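PDB 6EO5: PpBBE-like 1 D396N from Physcomitrella patens subsp. patens, which is a flavin-dependent cellobiose oxidase of the berberine bridge enzyme-like family, probably carrying a bicovalently attached FAD. Local coordinates for residues 176-181 with 460-465; 190-195 with 453-458; 48-53 with 93-98; 15-20 with 64-69. One frame throughout, in Å; residues are numbered along the deposited sequence.

How the contacts relate
Along the chain the segments of contacts 4 and 3 alternate, and both contacts close before contact 1 opens; contact 2 is nested inside the loop that contact 1 closes. Contacts 3 and 4 lie about 11 Å apart between centres, the two helices of contact 4 resting on the Leu95 face of the sheet. Helix 57-70 then joins contact 4 to contact 1, about 14 Å away between centres, through Val64 and Lys68. Contact 2 uses the end of helix 446-456 and contact 1 the loop after it; their centres are about 11 Å apart, and Lys453 and Asp457 bond to that loop. Contact 1 joins the berberine-like region to the FAD-binding region, while contact 2 packs the same C-terminal region on helix 191-200.

Contact 1: 176-181 with 460-465. With NAG (2-acetamido-2-deoxy-beta-D-glucopyranose), chain D.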
# COMPACT_ATOMS: atom_id res chain seq x y z
N VAL A 176 -7.69 -16.92 9.83
CA VAL A 176 -8.18 -18.27 9.60
C VAL A 176 -7.18 -18.96 8.68
O VAL A 176 -7.00 -18.55 7.53
CB VAL A 176 -9.58 -18.25 8.98
CG1 VAL A 176 -10.05 -19.65 8.61
CG2 VAL A 176 -10.56 -17.58 9.92
N ALA A 177 -6.52 -20.01 9.19
CA ALA A 177 -5.46 -20.68 8.45
C ALA A 177 -6.03 -21.68 7.43
O ALA A 177 -7.25 -21.83 7.27
CB ALA A 177 -4.50 -21.37 9.41
N ALA A 178 -5.13 -22.35 6.71
CA ALA A 178 -5.57 -23.22 5.61
C ALA A 178 -6.33 -24.43 6.13
O ALA A 178 -7.27 -24.90 5.49
CB ALA A 178 -4.37 -23.66 4.77
N ASN A 179 -5.92 -24.97 7.29
CA ASN A 179 -6.62 -26.12 7.85
C ASN A 179 -7.86 -25.72 8.65
O ASN A 179 -8.52 -26.59 9.21
CB ASN A 179 -5.66 -26.99 8.70
CG ASN A 179 -5.24 -26.34 10.02
OD1 ASN A 179 -5.76 -25.29 10.42
ND2 ASN A 179 -4.30 -26.99 10.72
N GLY A 180 -8.20 -24.43 8.70
CA GLY A 180 -9.45 -23.97 9.28
C GLY A 180 -9.36 -23.38 10.67
O GLY A 180 -10.32 -22.74 11.10
N THR A 181 -8.25 -23.55 11.38
CA THR A 181 -8.12 -23.06 12.75
C THR A 181 -7.94 -21.55 12.79
O THR A 181 -7.20 -20.98 11.99
CB THR A 181 -6.93 -23.73 13.43
OG1 THR A 181 -7.02 -25.15 13.30
CG2 THR A 181 -6.88 -23.37 14.89
N ASN A 460 -0.94 -25.53 -0.35
CA ASN A 460 -1.01 -24.33 -1.20
C ASN A 460 -2.46 -23.95 -1.48
O ASN A 460 -2.82 -23.61 -2.61
CB ASN A 460 -0.22 -24.53 -2.50
CG ASN A 460 0.15 -23.23 -3.17
OD1 ASN A 460 0.38 -22.21 -2.52
ND2 ASN A 460 0.20 -23.26 -4.50
N VAL A 461 -3.30 -24.01 -0.45
CA VAL A 461 -4.70 -23.63 -0.58
C VAL A 461 -4.82 -22.18 -1.04
O VAL A 461 -5.61 -21.86 -1.93
CB VAL A 461 -5.44 -23.82 0.76
CG1 VAL A 461 -6.88 -23.38 0.63
CG2 VAL A 461 -5.34 -25.26 1.23
N PHE A 462 -4.04 -21.29 -0.42
CA PHE A 462 -4.04 -19.86 -0.69
C PHE A 462 -2.88 -19.53 -1.64
O PHE A 462 -1.71 -19.53 -1.22
CB PHE A 462 -3.90 -19.07 0.60
CG PHE A 462 -5.01 -19.29 1.60
CD1 PHE A 462 -6.31 -18.90 1.32
CD2 PHE A 462 -4.73 -19.83 2.85
CE1 PHE A 462 -7.33 -19.08 2.25
CE2 PHE A 462 -5.75 -20.02 3.79
CZ PHE A 462 -7.04 -19.64 3.48
N ASN A 463 -3.20 -19.21 -2.90
CA ASN A 463 -2.17 -18.85 -3.86
C ASN A 463 -2.69 -17.80 -4.84
O ASN A 463 -3.89 -17.61 -5.02
CB ASN A 463 -1.66 -20.08 -4.64
CG ASN A 463 -2.76 -20.75 -5.43
OD1 ASN A 463 -3.21 -20.24 -6.47
ND2 ASN A 463 -3.21 -21.90 -4.95
N PHE A 464 -1.74 -17.11 -5.46
CA PHE A 464 -1.97 -16.21 -6.59
C PHE A 464 -0.65 -16.10 -7.35
O PHE A 464 0.37 -16.63 -6.88
CB PHE A 464 -2.48 -14.83 -6.11
CG PHE A 464 -1.53 -14.11 -5.18
CD1 PHE A 464 -1.39 -14.50 -3.86
CD2 PHE A 464 -0.80 -13.01 -5.63
CE1 PHE A 464 -0.53 -13.84 -3.02
CE2 PHE A 464 0.06 -12.35 -4.79
CZ PHE A 464 0.20 -12.76 -3.48
N PRO A 465 -0.62 -15.45 -8.54
CA PRO A 465 0.63 -15.45 -9.32
C PRO A 465 1.89 -15.08 -8.55
O PRO A 465 2.98 -15.46 -8.99
CB PRO A 465 0.34 -14.44 -10.44
CG PRO A 465 -1.09 -14.62 -10.70
CD PRO A 465 -1.74 -14.89 -9.34
C1 NAG D . -3.77 -26.56 12.00
C2 NAG D . -4.30 -27.38 13.17
C3 NAG D . -3.86 -26.75 14.49
C4 NAG D . -2.33 -26.64 14.52
C5 NAG D . -1.80 -25.90 13.29
C6 NAG D . -0.30 -25.95 13.18
C7 NAG D . -6.36 -28.64 12.71
C8 NAG D . -5.47 -29.78 12.33
N2 NAG D . -5.74 -27.52 13.11
O3 NAG D . -4.32 -27.51 15.59
O4 NAG D . -1.92 -25.98 15.72
O5 NAG D . -2.31 -26.49 12.07
O6 NAG D . 0.10 -26.90 12.20
O7 NAG D . -7.59 -28.72 12.66
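Ala178 and Phe462 form the tight half of this contact, in which the type I beta turn Ala177-Gly180, connecting antiparallel strands 170-176 and 182-186, meets the loop after helix 446-456. Phe462 has its CG beside the backbone N (chi1 -61°), which swings the ring toward the turn and brings CE2 to 3.7 Å from Ala178 CA. Ala177 C lies at the ring edge, close to its plane. The Ala178 methyl also meets the loop's aliphatic branch, with CB 4.0 Å from Val461 CG2. No hydrogen bond crosses between the segments, so apolar packing carries the contact; Val64 of helix 57-70 and Ile74 of strand 74-77 extend it around Phe462. The loop backbone is fixed by Asp457, whose carboxylate accepts from the N atoms of Val461 and Phe462.

The far end of the turn and the residue after it are looser and partly exposed. Asn179, Gly180 and Thr181 make no contact with 460-465, and the Asn-Gly-Thr sequence is an occupied N-glycosylation site, Asn179 ND2 being joined to NAG C1 at 1.5 Å. Asn179 OD1 closes an Asx turn by accepting from Thr181 N at 3.2 Å (169° at the hydrogen), and Thr181 OG1 donates to that OD1 at 3.1 Å, from the same side of the amide plane as Thr181 N. The first sugar is pinned in turn: its N2 donates to Thr181 OG1 at 2.7 Å.

Contact 2: 190-195 with 453-458; sequences NKDLYF and KKKWDP
Asp192 and Trp456 lead this helix-to-helix contact, in which the first turn of helix 191-200 packs on the last turn of helix 446-456. The indole NE1 donates to Asp192 OD2 at 3.0 Å with an N-H...O angle of 162°, and the acceptor lies close to the indole plane. Lys455 brings a second donor to the same oxygen: its chain is extended from CG outward and lays NZ 3.1 Å from Asp192 OD2, making a salt bridge. The two donors approach from opposite faces of the carboxylate, each well out of its plane. With the Asp192 CG between the backbone N and the carbonyl carbon (chi1 51°), the carboxylate is placed with OD2 at both donors and OD1 near Leu193 N, from which it accepts a weak bond.

Leu193 supplies the apolar share. Its CD2 stands over one face of the indole, 4.0 Å from the centroid of the six-membered ring and 6° off the normal, a CH-pi contact. Asn190 meets the rim of the same ring: its OD1 is 3.8 Å from Trp456 CZ2, and the amide plane is almost perpendicular to the indole. The amide nitrogen is turned to another partner, Thr184 O.

Trp456 is thus fixed at NE1, over a face and at an edge together. Two N-H donors on one oxygen, one of them charged, would be expected to favour the ionised form of Asp192.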
# COMPACT_ATOMS: atom_id res chain seq x y z
N ASN A 190 3.30 -17.68 18.00
CA ASN A 190 3.47 -17.92 16.56
C ASN A 190 4.36 -16.85 15.91
O ASN A 190 3.98 -16.23 14.91
CB ASN A 190 2.11 -17.99 15.86
CG ASN A 190 1.32 -19.23 16.25
OD1 ASN A 190 1.89 -20.30 16.43
ND2 ASN A 190 0.01 -19.08 16.38
N LYS A 191 5.56 -16.66 16.46
CA LYS A 191 6.46 -15.61 15.99
C LYS A 191 6.77 -15.72 14.50
O LYS A 191 6.99 -14.70 13.83
CB LYS A 191 7.78 -15.65 16.78
CG LYS A 191 7.60 -15.67 18.29
CD LYS A 191 8.94 -15.61 19.02
CE LYS A 191 8.74 -15.76 20.53
NZ LYS A 191 9.99 -15.53 21.30
N ASP A 192 6.79 -16.94 13.95
CA ASP A 192 7.11 -17.13 12.54
C ASP A 192 6.02 -16.53 11.65
O ASP A 192 6.30 -15.75 10.73
CB ASP A 192 7.30 -18.62 12.23
CG ASP A 192 6.15 -19.51 12.74
OD1 ASP A 192 5.51 -19.17 13.76
OD2 ASP A 192 5.88 -20.55 12.12
N LEU A 193 4.76 -16.87 11.93
CA LEU A 193 3.64 -16.26 11.22
C LEU A 193 3.62 -14.75 11.42
O LEU A 193 3.27 -13.99 10.51
CB LEU A 193 2.34 -16.90 11.71
CG LEU A 193 1.07 -16.58 10.94
CD1 LEU A 193 1.22 -17.00 9.50
CD2 LEU A 193 -0.08 -17.32 11.58
N TYR A 194 4.01 -14.29 12.62
CA TYR A 194 4.02 -12.86 12.89
C TYR A 194 5.08 -12.15 12.06
O TYR A 194 4.85 -11.05 11.55
CB TYR A 194 4.22 -12.62 14.39
CG TYR A 194 4.20 -11.17 14.84
CD1 TYR A 194 3.09 -10.36 14.60
CD2 TYR A 194 5.28 -10.62 15.52
CE1 TYR A 194 3.07 -9.03 15.03
CE2 TYR A 194 5.27 -9.30 15.95
CZ TYR A 194 4.17 -8.52 15.70
OH TYR A 194 4.19 -7.21 16.12
N PHE A 195 6.25 -12.77 11.89
CA PHE A 195 7.27 -12.25 10.99
C PHE A 195 6.74 -12.16 9.55
O PHE A 195 6.92 -11.13 8.87
CB PHE A 195 8.50 -13.14 11.06
CG PHE A 195 9.57 -12.81 10.09
CD1 PHE A 195 9.54 -13.31 8.79
CD2 PHE A 195 10.66 -12.05 10.48
CE1 PHE A 195 10.54 -13.03 7.89
CE2 PHE A 195 11.67 -11.76 9.57
CZ PHE A 195 11.61 -12.25 8.28
N LYS A 453 5.63 -20.81 4.73
CA LYS A 453 4.55 -21.21 3.83
C LYS A 453 4.36 -22.72 3.88
O LYS A 453 3.22 -23.21 3.90
CB LYS A 453 4.86 -20.73 2.41
CG LYS A 453 3.93 -21.25 1.32
CD LYS A 453 2.53 -20.67 1.43
CE LYS A 453 1.69 -21.07 0.23
NZ LYS A 453 0.30 -20.56 0.31
N LYS A 454 5.47 -23.48 3.92
CA LYS A 454 5.38 -24.93 4.02
C LYS A 454 4.65 -25.34 5.29
O LYS A 454 3.80 -26.24 5.27
CB LYS A 454 6.78 -25.55 3.98
CG LYS A 454 7.50 -25.37 2.66
CD LYS A 454 8.97 -25.79 2.74
CE LYS A 454 9.31 -26.89 1.72
NZ LYS A 454 10.70 -26.76 1.21
N LYS A 455 4.97 -24.67 6.39
CA LYS A 455 4.39 -25.01 7.68
C LYS A 455 2.90 -24.70 7.74
O LYS A 455 2.13 -25.49 8.28
CB LYS A 455 5.15 -24.27 8.78
CG LYS A 455 4.50 -24.30 10.13
CD LYS A 455 5.45 -23.74 11.17
CE LYS A 455 4.79 -23.59 12.52
NZ LYS A 455 5.82 -23.31 13.55
N TRP A 456 2.47 -23.57 7.18
CA TRP A 456 1.12 -23.09 7.43
C TRP A 456 0.14 -23.34 6.30
O TRP A 456 -1.06 -23.12 6.50
CB TRP A 456 1.15 -21.59 7.77
CG TRP A 456 1.72 -21.29 9.12
CD1 TRP A 456 3.00 -20.92 9.41
CD2 TRP A 456 1.03 -21.35 10.37
NE1 TRP A 456 3.16 -20.74 10.76
CE2 TRP A 456 1.96 -20.99 11.38
CE3 TRP A 456 -0.28 -21.66 10.75
CZ2 TRP A 456 1.62 -20.94 12.73
CZ3 TRP A 456 -0.63 -21.61 12.10
CH2 TRP A 456 0.32 -21.25 13.07
N ASP A 457 0.59 -23.77 5.13
CA ASP A 457 -0.31 -24.09 4.02
C ASP A 457 0.40 -25.08 3.10
O ASP A 457 0.74 -24.76 1.94
CB ASP A 457 -0.72 -22.82 3.27
CG ASP A 457 -1.71 -23.09 2.13
OD1 ASP A 457 -2.31 -24.18 2.07
OD2 ASP A 457 -1.89 -22.18 1.29
N PRO A 458 0.65 -26.31 3.57
CA PRO A 458 1.42 -27.26 2.77
C PRO A 458 0.73 -27.65 1.48
O PRO A 458 1.40 -28.01 0.50
CB PRO A 458 1.60 -28.46 3.71
CG PRO A 458 1.28 -27.95 5.08
CD PRO A 458 0.25 -26.88 4.86

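Contact 3: 48-53 with 93-98; sequences PSAFVF and GVLVVD
A parallel pairing of neighbouring strands, 50-53 with 95-98, forms the middle of the four-stranded mixed sheet in the FAD-binding region. The strand axes run 24° apart, and backbone bonds set the register: Val96 N donates to Ala50 O at 2.9 Å, Val52 N to Val96 O, and Asp98 N to Val52 O. Ahead of them, Ser49 N donates to Val94 O.

Ala50, Val52, Leu95 and Val97 share one face. There Leu95 CD1 reaches across to strand 50-53 and sits 3.9 Å from Ala50 CB and 3.8 Å from Val52 CG1. On the other face Phe51 and Val96 lie side by side, with Phe51 CD1 3.6 Å from Val96 CB, while the Val96 CG2 branch, set beside its backbone N, meets Pro48 CG at 3.6 Å. Farther along, the Phe53 ring rests obliquely against Asp98, whose carboxylate forms a salt bridge with Arg77.

Strand 24-26 runs antiparallel beside 50-53, and strand 74-77 flanks 95-98. The face with Leu95 is covered by helix 57-70, where Ala63 touches Val52, Leu95 and Val97, and by Leu14 and Leu18 of helix 14-21.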
# COMPACT_ATOMS: atom_id res chain seq x y z
N PRO A 48 -14.54 -14.37 -10.97
CA PRO A 48 -14.44 -15.41 -9.93
C PRO A 48 -15.53 -16.46 -10.07
O PRO A 48 -16.50 -16.28 -10.82
CB PRO A 48 -14.61 -14.61 -8.61
CG PRO A 48 -14.45 -13.18 -8.97
CD PRO A 48 -14.89 -13.06 -10.41
N SER A 49 -15.36 -17.57 -9.34
CA SER A 49 -16.46 -18.52 -9.16
C SER A 49 -17.60 -17.87 -8.39
O SER A 49 -18.77 -17.99 -8.76
CB SER A 49 -16.00 -19.76 -8.40
OG SER A 49 -14.78 -20.29 -8.89
N ALA A 50 -17.27 -17.19 -7.29
CA ALA A 50 -18.29 -16.59 -6.45
C ALA A 50 -17.65 -15.57 -5.53
O ALA A 50 -16.44 -15.61 -5.27
CB ALA A 50 -19.05 -17.64 -5.64
N PHE A 51 -18.48 -14.66 -5.04
CA PHE A 51 -18.15 -13.76 -3.94
C PHE A 51 -18.90 -14.22 -2.70
O PHE A 51 -20.11 -14.45 -2.77
CB PHE A 51 -18.52 -12.31 -4.27
CG PHE A 51 -17.77 -11.73 -5.43
CD1 PHE A 51 -16.58 -11.06 -5.23
CD2 PHE A 51 -18.28 -11.84 -6.72
CE1 PHE A 51 -15.90 -10.51 -6.30
CE2 PHE A 51 -17.60 -11.29 -7.80
CZ PHE A 51 -16.41 -10.63 -7.59
N VAL A 52 -18.20 -14.35 -1.59
CA VAL A 52 -18.82 -14.56 -0.29
C VAL A 52 -18.41 -13.40 0.61
O VAL A 52 -17.27 -12.93 0.55
CB VAL A 52 -18.44 -15.93 0.32
CG1 VAL A 52 -16.93 -16.10 0.42
CG2 VAL A 52 -19.10 -16.11 1.68
N PHE A 53 -19.35 -12.92 1.42
CA PHE A 53 -19.18 -11.72 2.24
C PHE A 53 -19.32 -12.11 3.70
O PHE A 53 -20.38 -11.90 4.31
CB PHE A 53 -20.21 -10.65 1.86
CG PHE A 53 -20.08 -10.17 0.44
CD1 PHE A 53 -20.59 -10.92 -0.61
CD2 PHE A 53 -19.45 -8.97 0.15
CE1 PHE A 53 -20.47 -10.47 -1.92
CE2 PHE A 53 -19.32 -8.53 -1.16
CZ PHE A 53 -19.84 -9.28 -2.19
N GLY A 93 -11.92 -17.84 -11.92
CA GLY A 93 -12.54 -18.95 -11.22
C GLY A 93 -12.26 -19.07 -9.75
O GLY A 93 -12.48 -20.15 -9.19
N VAL A 94 -11.81 -18.02 -9.10
CA VAL A 94 -11.48 -18.10 -7.69
C VAL A 94 -12.72 -17.77 -6.86
O VAL A 94 -13.67 -17.17 -7.34
CB VAL A 94 -10.29 -17.15 -7.39
CG1 VAL A 94 -10.05 -16.97 -5.91
CG2 VAL A 94 -9.05 -17.69 -8.07
N LEU A 95 -12.73 -18.22 -5.61
CA LEU A 95 -13.70 -17.73 -4.62
C LEU A 95 -13.10 -16.50 -3.95
O LEU A 95 -12.08 -16.60 -3.25
CB LEU A 95 -14.03 -18.80 -3.59
CG LEU A 95 -14.91 -18.35 -2.41
CD1 LEU A 95 -16.30 -17.93 -2.89
CD2 LEU A 95 -14.99 -19.42 -1.33
N VAL A 96 -13.73 -15.35 -4.16
CA VAL A 96 -13.29 -14.10 -3.54
C VAL A 96 -14.00 -13.96 -2.20
O VAL A 96 -15.23 -13.88 -2.14
CB VAL A 96 -13.58 -12.89 -4.43
CG1 VAL A 96 -13.25 -11.60 -3.67
CG2 VAL A 96 -12.81 -12.97 -5.75
N VAL A 97 -13.22 -13.92 -1.13
CA VAL A 97 -13.75 -13.76 0.23
C VAL A 97 -13.63 -12.28 0.59
O VAL A 97 -12.64 -11.84 1.17
CB VAL A 97 -13.03 -14.66 1.21
CG1 VAL A 97 -13.64 -14.52 2.61
CG2 VAL A 97 -13.04 -16.08 0.71
N ASP A 98 -14.66 -11.51 0.24
CA ASP A 98 -14.68 -10.07 0.52
C ASP A 98 -14.93 -9.84 2.01
O ASP A 98 -15.98 -10.22 2.53
CB ASP A 98 -15.74 -9.40 -0.34
CG ASP A 98 -15.75 -7.89 -0.20
OD1 ASP A 98 -15.75 -7.38 0.94
OD2 ASP A 98 -15.78 -7.21 -1.24

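Contact 4: 15-20 with 64-69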
# COMPACT_ATOMS: atom_id res chain seq x y z
N LYS A 15 -22.49 -23.32 -4.36
CA LYS A 15 -23.69 -22.69 -3.82
C LYS A 15 -24.20 -23.45 -2.61
O LYS A 15 -24.47 -22.87 -1.55
CB LYS A 15 -24.80 -22.61 -4.87
CG LYS A 15 -24.56 -21.63 -6.00
CD LYS A 15 -25.78 -21.46 -6.90
CE LYS A 15 -25.36 -20.90 -8.27
NZ LYS A 15 -26.51 -20.52 -9.14
N GLN A 16 -24.32 -24.77 -2.74
CA GLN A 16 -24.82 -25.58 -1.64
C GLN A 16 -23.89 -25.50 -0.43
O GLN A 16 -24.33 -25.29 0.70
CB GLN A 16 -24.99 -27.02 -2.10
CG GLN A 16 -25.98 -27.17 -3.23
CD GLN A 16 -26.13 -28.60 -3.68
OE1 GLN A 16 -25.19 -29.40 -3.58
NE2 GLN A 16 -27.32 -28.94 -4.17
N CYS A 17 -22.58 -25.65 -0.67
CA CYS A 17 -21.63 -25.66 0.44
C CYS A 17 -21.65 -24.34 1.20
O CYS A 17 -21.85 -24.32 2.42
CB CYS A 17 -20.23 -25.98 -0.08
SG CYS A 17 -19.08 -26.36 1.26
N LEU A 18 -21.46 -23.22 0.49
CA LEU A 18 -21.42 -21.92 1.16
C LEU A 18 -22.75 -21.59 1.83
O LEU A 18 -22.77 -20.90 2.86
CB LEU A 18 -21.05 -20.82 0.17
CG LEU A 18 -19.68 -20.89 -0.51
CD1 LEU A 18 -19.68 -19.98 -1.72
CD2 LEU A 18 -18.56 -20.51 0.45
N ALA A 19 -23.86 -22.07 1.27
CA ALA A 19 -25.17 -21.80 1.87
C ALA A 19 -25.26 -22.33 3.30
O ALA A 19 -26.00 -21.77 4.11
CB ALA A 19 -26.28 -22.39 1.00
N LYS A 20 -24.52 -23.40 3.62
CA LYS A 20 -24.50 -23.91 4.99
C LYS A 20 -24.03 -22.85 5.97
O LYS A 20 -24.55 -22.74 7.09
CB LYS A 20 -23.61 -25.15 5.10
CG LYS A 20 -23.96 -26.32 4.18
CD LYS A 20 -23.10 -27.54 4.51
CE LYS A 20 -23.22 -28.64 3.46
NZ LYS A 20 -24.63 -29.07 3.27
N VAL A 64 -13.30 -21.16 3.56
CA VAL A 64 -12.04 -21.88 3.42
C VAL A 64 -12.30 -23.38 3.29
O VAL A 64 -11.64 -24.08 2.51
CB VAL A 64 -11.11 -21.56 4.60
CG1 VAL A 64 -9.88 -22.46 4.57
CG2 VAL A 64 -10.71 -20.09 4.58
N PHE A 65 -13.26 -23.90 4.05
CA PHE A 65 -13.59 -25.31 3.95
C PHE A 65 -14.22 -25.63 2.59
O PHE A 65 -13.86 -26.61 1.93
CB PHE A 65 -14.52 -25.72 5.09
CG PHE A 65 -15.06 -27.11 4.97
CD1 PHE A 65 -14.35 -28.19 5.47
CD2 PHE A 65 -16.28 -27.35 4.36
CE1 PHE A 65 -14.84 -29.48 5.34
CE2 PHE A 65 -16.78 -28.64 4.23
CZ PHE A 65 -16.06 -29.70 4.73
N CYS A 66 -15.17 -24.79 2.16
CA CYS A 66 -15.90 -25.07 0.92
C CYS A 66 -15.01 -24.95 -0.31
O CYS A 66 -15.24 -25.66 -1.30
CB CYS A 66 -17.09 -24.12 0.79
SG CYS A 66 -18.45 -24.52 1.91
N ALA A 67 -14.03 -24.06 -0.29
CA ALA A 67 -13.17 -23.93 -1.45
C ALA A 67 -12.28 -25.15 -1.59
O ALA A 67 -12.01 -25.60 -2.71
CB ALA A 67 -12.33 -22.66 -1.34
N LYS A 68 -11.82 -25.70 -0.46
CA LYS A 68 -11.02 -26.92 -0.49
C LYS A 68 -11.84 -28.10 -1.00
O LYS A 68 -11.32 -28.96 -1.73
CB LYS A 68 -10.46 -27.22 0.90
CG LYS A 68 -9.42 -26.23 1.37
CD LYS A 68 -8.74 -26.71 2.64
CE LYS A 68 -9.64 -26.55 3.85
NZ LYS A 68 -9.05 -27.24 5.03
N GLN A 69 -13.12 -28.15 -0.64
CA GLN A 69 -13.96 -29.29 -0.99
C GLN A 69 -14.35 -29.28 -2.46
O GLN A 69 -14.31 -30.31 -3.13
CB GLN A 69 -15.20 -29.30 -0.11
CG GLN A 69 -15.78 -30.67 0.16
CD GLN A 69 -17.19 -30.58 0.68
OE1 GLN A 69 -17.42 -30.63 1.89
NE2 GLN A 69 -18.15 -30.42 -0.24
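Cys17 and Cys66 join helix 14-21 to helix 57-70 by a disulfide, the two SG atoms lying 2.1 Å apart. The helix segments run nearly antiparallel, with 161° between their directions and axes 9.3 Å apart at closest approach; Cys17 CA and Cys66 CA come to 5.8 Å.

Along helix 57-70, Val64 points away from this partner. Phe65, next, sets its ring beside the disulfide: Cys17 SG sits at the ring edge, near its plane, 4.3 Å from Phe65 CD2, a sulfur-aromatic contact made by the rim and not by the face. Cys66 follows at the centre. Its SG lies beside the backbone N, whereas the SG of Cys17 is anti to its N (chi1 -168°), and these two settings let the sulfurs meet across the gap with a chi3 of -85°, a left-handed twist. Cys66 also offers its CB to the end of Leu18, whose CD2 is 3.9 Å away, so an apolar contact backs the covalent link. One helical turn past Phe65, Gln69 comes back to the same side and brings its amide NE2 to 4.4 Å from Cys17 SG, bordering the bridge at the protein's outer surface.

The covalent link ties the N-terminal helix 14-21 to the helix covering one face of the mixed sheet. Beneath it, Ala67 touches Leu95 of strand 95-98, Val64 and Ala67 pack on Ile74 of strand 74-77, and Lys68 reaches Ala178 O in the turn following strand 170-176.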